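Local coordinates for protein BIM1 (Saccharomyces cerevisiae, PDB 2QJX) that binds microtubules at their plus ends as a member of the EB1 (MAPRE) family and is represented here by its calponin-homology domain, at residues R92-F95 with Q96-L99; K107-I110 with R111-E115. All blocks are in the same frame, centred on the assembly; numbering follows the deposited sequence.

Interaction 1. Residues R92-F95 with Q96-L99; sequences RCKF and QDNL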
loop_
_atom_site.group_PDB
_atom_site.type_symbol
_atom_site.label_atom_id
_atom_site.label_comp_id
_atom_site.label_asym_id
_atom_site.label_seq_id
_atom_site.Cartn_x
_atom_site.Cartn_y
_atom_site.Cartn_z
ATOM N N ARG A 92 7.617 -0.318 11.547
ATOM C CA ARG A 92 7.439 0.046 12.948
ATOM C C ARG A 92 6.224 0.945 13.127
ATOM O O ARG A 92 5.909 1.378 14.238
ATOM C CB ARG A 92 8.692 0.737 13.498
ATOM C CG ARG A 92 9.827 -0.225 13.825
ATOM C CD ARG A 92 10.895 0.452 14.673
ATOM N NE ARG A 92 11.892 -0.493 15.171
ATOM C CZ ARG A 92 12.901 -0.161 15.973
ATOM N NH1 ARG A 92 13.050 1.097 16.370
ATOM N NH2 ARG A 92 13.762 -1.085 16.381
ATOM N N CYS A 93 5.541 1.218 12.019
ATOM C CA CYS A 93 4.348 2.049 12.021
ATOM C C CYS A 93 4.593 3.464 12.527
ATOM O O CYS A 93 3.716 4.066 13.141
ATOM C CB CYS A 93 3.247 1.388 12.855
ATOM S SG CYS A 93 2.745 -0.238 12.250
ATOM N N LYS A 94 5.788 3.987 12.275
ATOM C CA LYS A 94 6.129 5.346 12.689
ATOM C C LYS A 94 5.452 6.313 11.713
ATOM O O LYS A 94 5.405 6.052 10.512
ATOM C CB LYS A 94 7.651 5.533 12.666
ATOM C CG LYS A 94 8.126 6.878 13.198
ATOM C CD LYS A 94 9.651 6.978 13.195
ATOM C CE LYS A 94 10.118 8.343 13.681
ATOM N NZ LYS A 94 11.607 8.454 13.719
ATOM N N PHE A 95 4.931 7.423 12.230
ATOM C CA PHE A 95 4.226 8.410 11.409
ATOM C C PHE A 95 4.981 9.012 10.220
ATOM O O PHE A 95 4.546 8.899 9.073
ATOM C CB PHE A 95 3.725 9.563 12.289
ATOM C CG PHE A 95 3.041 10.659 11.517
ATOM C CD1 PHE A 95 1.732 10.507 11.078
ATOM C CD2 PHE A 95 3.724 11.828 11.193
ATOM C CE1 PHE A 95 1.112 11.498 10.327
ATOM C CE2 PHE A 95 3.115 12.827 10.440
ATOM C CZ PHE A 95 1.805 12.663 10.005
ATOM N N GLN A 96 6.102 9.664 10.498
ATOM C CA GLN A 96 6.874 10.334 9.455
ATOM C C GLN A 96 7.303 9.477 8.267
ATOM O O GLN A 96 7.132 9.885 7.115
ATOM C CB GLN A 96 8.105 11.003 10.077
ATOM C CG GLN A 96 8.781 12.025 9.182
ATOM C CD GLN A 96 7.820 13.088 8.690
ATOM O OE1 GLN A 96 6.937 13.529 9.424
ATOM N NE2 GLN A 96 7.999 13.517 7.445
ATOM N N ASP A 97 7.853 8.296 8.538
ATOM C CA ASP A 97 8.319 7.410 7.474
ATOM C C ASP A 97 7.178 6.976 6.554
ATOM O O ASP A 97 7.313 6.979 5.330
ATOM C CB ASP A 97 8.988 6.178 8.081
ATOM C CG ASP A 97 10.123 6.538 9.026
ATOM O OD1 ASP A 97 11.246 6.802 8.551
ATOM O OD2 ASP A 97 9.887 6.567 10.250
ATOM N N ASN A 98 6.056 6.598 7.150
ATOM C CA ASN A 98 4.900 6.167 6.378
ATOM C C ASN A 98 4.235 7.325 5.658
ATOM O O ASN A 98 3.705 7.158 4.559
ATOM C CB ASN A 98 3.921 5.443 7.292
ATOM C CG ASN A 98 4.392 4.049 7.625
ATOM O OD1 ASN A 98 4.351 3.160 6.777
ATOM N ND2 ASN A 98 4.865 3.850 8.853
ATOM N N LEU A 99 4.264 8.501 6.272
ATOM C CA LEU A 99 3.691 9.680 5.642
ATOM C C LEU A 99 4.425 9.915 4.323
ATOM O O LEU A 99 3.806 10.100 3.271
ATOM C CB LEU A 99 3.861 10.912 6.537
ATOM C CG LEU A 99 3.406 12.219 5.874
ATOM C CD1 LEU A 99 1.886 12.230 5.752
ATOM C CD2 LEU A 99 3.876 13.409 6.689
#
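The carbonyl oxygen of Lys-94 receives the amide of Asn-98 four residues on: ND2 of Asn-98 stands 2.8 Å from O of Lys-94, and the N-H points at it with an angle of 163°. The oxygen lies close to the Asn-98 amide plane, while ND2 is tilted out of the Lys-94 carbonyl plane, so the bond is straight at the donor and skewed at the acceptor. A weak second bond reaches the same oxygen from the backbone N of Asn-98, 3.5 Å from O of Lys-94. The side-chain amide therefore probably makes up for the weak backbone bond in the first turn of helix 95-112. It is turned back toward the helix start because CG sits beside the backbone N (chi1 -76°). ND2 also donates to Leu-90 O, and OD1 is bonded to Tyr-39 OH, so both ends of this buried amide are held.

Lys-94 occupies the N-cap position, just after Cys-93 leaves the preceding helix with positive phi. Its side chain runs out fully extended, and Asp-97 slants across it, OD2 coming against the CB, CG and CD methylenes; the charged ends stay apart, NZ of Lys-94 being 4.3 Å from OD2 of Asp-97, beyond a salt bridge.

On the next carbonyl the helix is regular, with N of Leu-99 2.8 Å from O of Phe-95. Leu-99 runs next to Phe-95 in the same direction; Leu-99 CB is over one ring face, and CE2 of Phe-95 is 3.9 Å from CD2 of Leu-99. Arg-12 of helix 12-23 touches both residues, and Leu-15 also touches Leu-99. The chemistry thus divides by direction: a buried amide ties the helix start to helix 87-90 and Tyr-39, an apolar pair faces helix 12-23, and the Lys-94 and Asp-97 charges are probably coupled only loosely.

Interaction 2. Residues K107-I110 with R111-E115; sequences KHWI and RHKDE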
loop_
_atom_site.group_PDB
_atom_site.type_symbol
_atom_site.label_atom_id
_atom_site.label_comp_id
_atom_site.label_asym_id
_atom_site.label_seq_id
_atom_site.Cartn_x
_atom_site.Cartn_y
_atom_site.Cartn_z
ATOM N N LYS A 107 1.817 9.880 -5.737
ATOM C CA LYS A 107 2.373 10.488 -6.944
ATOM C C LYS A 107 2.566 9.434 -8.020
ATOM O O LYS A 107 2.305 9.684 -9.201
ATOM C CB LYS A 107 3.707 11.172 -6.632
ATOM C CG LYS A 107 3.569 12.502 -5.886
ATOM C CD LYS A 107 2.534 12.390 -4.777
ATOM C CE LYS A 107 2.635 13.500 -3.739
ATOM N NZ LYS A 107 1.704 13.214 -2.611
ATOM N N HIS A 108 3.028 8.258 -7.604
ATOM C CA HIS A 108 3.243 7.156 -8.530
ATOM C C HIS A 108 1.898 6.747 -9.141
ATOM O O HIS A 108 1.798 6.502 -10.349
ATOM C CB HIS A 108 3.859 5.963 -7.797
ATOM C CG HIS A 108 4.413 4.918 -8.714
ATOM N ND1 HIS A 108 5.511 5.139 -9.515
ATOM C CD2 HIS A 108 4.015 3.647 -8.961
ATOM C CE1 HIS A 108 5.769 4.048 -10.215
ATOM N NE2 HIS A 108 4.875 3.128 -9.896
ATOM N N TRP A 109 0.871 6.676 -8.297
ATOM C CA TRP A 109 -0.480 6.317 -8.730
ATOM C C TRP A 109 -1.001 7.348 -9.740
ATOM O O TRP A 109 -1.521 6.995 -10.801
ATOM C CB TRP A 109 -1.417 6.268 -7.515
ATOM C CG TRP A 109 -2.823 5.878 -7.838
ATOM C CD1 TRP A 109 -3.306 4.615 -7.999
ATOM C CD2 TRP A 109 -3.931 6.762 -8.048
ATOM N NE1 TRP A 109 -4.648 4.653 -8.294
ATOM C CE2 TRP A 109 -5.058 5.960 -8.331
ATOM C CE3 TRP A 109 -4.082 8.154 -8.023
ATOM C CZ2 TRP A 109 -6.323 6.503 -8.589
ATOM C CZ3 TRP A 109 -5.340 8.698 -8.278
ATOM C CH2 TRP A 109 -6.444 7.871 -8.556
ATOM N N ILE A 110 -0.859 8.625 -9.407
ATOM C CA ILE A 110 -1.311 9.687 -10.299
ATOM C C ILE A 110 -0.673 9.559 -11.674
ATOM O O ILE A 110 -1.347 9.666 -12.698
ATOM C CB ILE A 110 -0.966 11.076 -9.724
ATOM C CG1 ILE A 110 -1.864 11.368 -8.523
ATOM C CG2 ILE A 110 -1.119 12.148 -10.801
ATOM C CD1 ILE A 110 -1.542 12.656 -7.811
ATOM N N ARG A 111 0.632 9.310 -11.692
ATOM C CA ARG A 111 1.368 9.194 -12.942
ATOM C C ARG A 111 1.164 7.900 -13.726
ATOM O O ARG A 111 1.230 7.913 -14.958
ATOM C CB ARG A 111 2.863 9.392 -12.678
ATOM C CG ARG A 111 3.737 9.282 -13.918
ATOM C CD ARG A 111 5.185 9.618 -13.603
ATOM N NE ARG A 111 6.038 9.531 -14.785
ATOM C CZ ARG A 111 7.342 9.788 -14.787
ATOM N NH1 ARG A 111 7.951 10.153 -13.664
ATOM N NH2 ARG A 111 8.040 9.681 -15.910
ATOM N N HIS A 112 0.898 6.790 -13.044
ATOM C CA HIS A 112 0.757 5.530 -13.759
ATOM C C HIS A 112 -0.591 4.812 -13.798
ATOM O O HIS A 112 -0.766 3.896 -14.598
ATOM C CB HIS A 112 1.828 4.550 -13.274
ATOM C CG HIS A 112 3.229 5.017 -13.519
ATOM N ND1 HIS A 112 3.892 5.868 -12.660
ATOM C CD2 HIS A 112 4.084 4.773 -14.540
ATOM C CE1 HIS A 112 5.095 6.125 -13.139
ATOM N NE2 HIS A 112 5.237 5.472 -14.279
ATOM N N LYS A 113 -1.539 5.194 -12.951
ATOM C CA LYS A 113 -2.839 4.522 -12.965
ATOM C C LYS A 113 -3.529 4.786 -14.301
ATOM O O LYS A 113 -3.721 5.941 -14.676
ATOM C CB LYS A 113 -3.727 5.029 -11.828
ATOM C CG LYS A 113 -5.113 4.391 -11.813
ATOM C CD LYS A 113 -5.039 2.898 -11.528
ATOM C CE LYS A 113 -6.386 2.216 -11.726
ATOM N NZ LYS A 113 -6.694 2.032 -13.174
ATOM N N ASP A 114 -3.902 3.727 -15.016
ATOM C CA ASP A 114 -4.559 3.903 -16.309
ATOM C C ASP A 114 -6.068 4.103 -16.213
ATOM O O ASP A 114 -6.612 4.336 -15.131
ATOM C CB ASP A 114 -4.254 2.726 -17.249
ATOM C CG ASP A 114 -4.870 1.424 -16.787
ATOM O OD1 ASP A 114 -5.846 1.456 -16.012
ATOM O OD2 ASP A 114 -4.386 0.360 -17.221
ATOM N N GLU A 115 -6.734 3.988 -17.361
ATOM C CA GLU A 115 -8.176 4.190 -17.475
ATOM C C GLU A 115 -9.075 3.102 -16.897
ATOM O O GLU A 115 -10.225 3.372 -16.557
ATOM C CB GLU A 115 -8.562 4.381 -18.946
ATOM C CG GLU A 115 -7.861 5.519 -19.677
ATOM C CD GLU A 115 -6.391 5.246 -19.925
ATOM O OE1 GLU A 115 -6.026 4.065 -20.105
ATOM O OE2 GLU A 115 -5.605 6.215 -19.960
#
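His-108 and Trp-109 each meet the residue four places on, His-112 and Lys-113, where the last turn of helix 95-112 of the calponin-homology domain passes into the following loop. Among the hydrogen bonds, two are ordinary helical ones: N of Arg-111 donates to O of Lys-107, and N of Lys-113 to O of Trp-109 at 2.8 Å. Lys-113, the first residue to leave helical phi/psi, still gives its N-H to the last turn, as is usual at a helix end. The carbonyl of His-108 carries a double load. N of His-112 lies 2.9 Å from O of His-108, and the ring atom ND1 of His-112 lies 3.2 Å from the same O of His-108. This ring bond comes in the carbonyl plane on a lone pair, with the oxygen only 2° out of the imidazole plane. CG of His-112 beside its own backbone N (chi1 -61°) turns the ring back toward the preceding turn, where ND1 meets that carbonyl.

The aromatic contacts lie on the same turn. The two imidazoles pass obliquely, centroids 4.4 Å apart and planes at 33°, with ND1 of His-112 over one face of His-108. The His-108 ring is also stacked with Trp-104, and its NE2 is bonded to Tyr-47 OH.

The remaining contact is CH-pi: CB of Lys-113 stands 3.8 Å from the centroid of the Trp-109 five-membered ring, nearly on its normal. Trp-109 also meets Trp-18 edge-to-face and touches Ser-45 and Ile-46 of helix 37-47. An alanine here would remove the indole and is likely to leave the Lys-113 methylenes and Trp-18 without their aromatic partner. Beyond the ring, the Lys-113 chain bends toward the following loop, where NZ bonds to Ser-116 O and lies 3.0 Å from OD1 of Asp-114 in a salt bridge.

Both contacts are local and use helix 95-112, one at its start and the other at its end, with centres about 23 Å apart. Interaction 1 is partly buried, with Asn-98 and Leu-99 buried; interaction 2 is a surface contact in which His-108 is the buried member. In each, a side-chain nitrogen donates to the backbone carbonyl four residues earlier, but an amide does so at the start and an imidazole at the end. Around them, 92-99 meets helix 12-23 through Phe-95 and Leu-99 and helix 87-90 through Asp-97 and an amide hydrogen-bonded at both ends, whereas 107-115 turns aromatic rings to helix 37-47 and puts a lysine salt bridge in the exit loop.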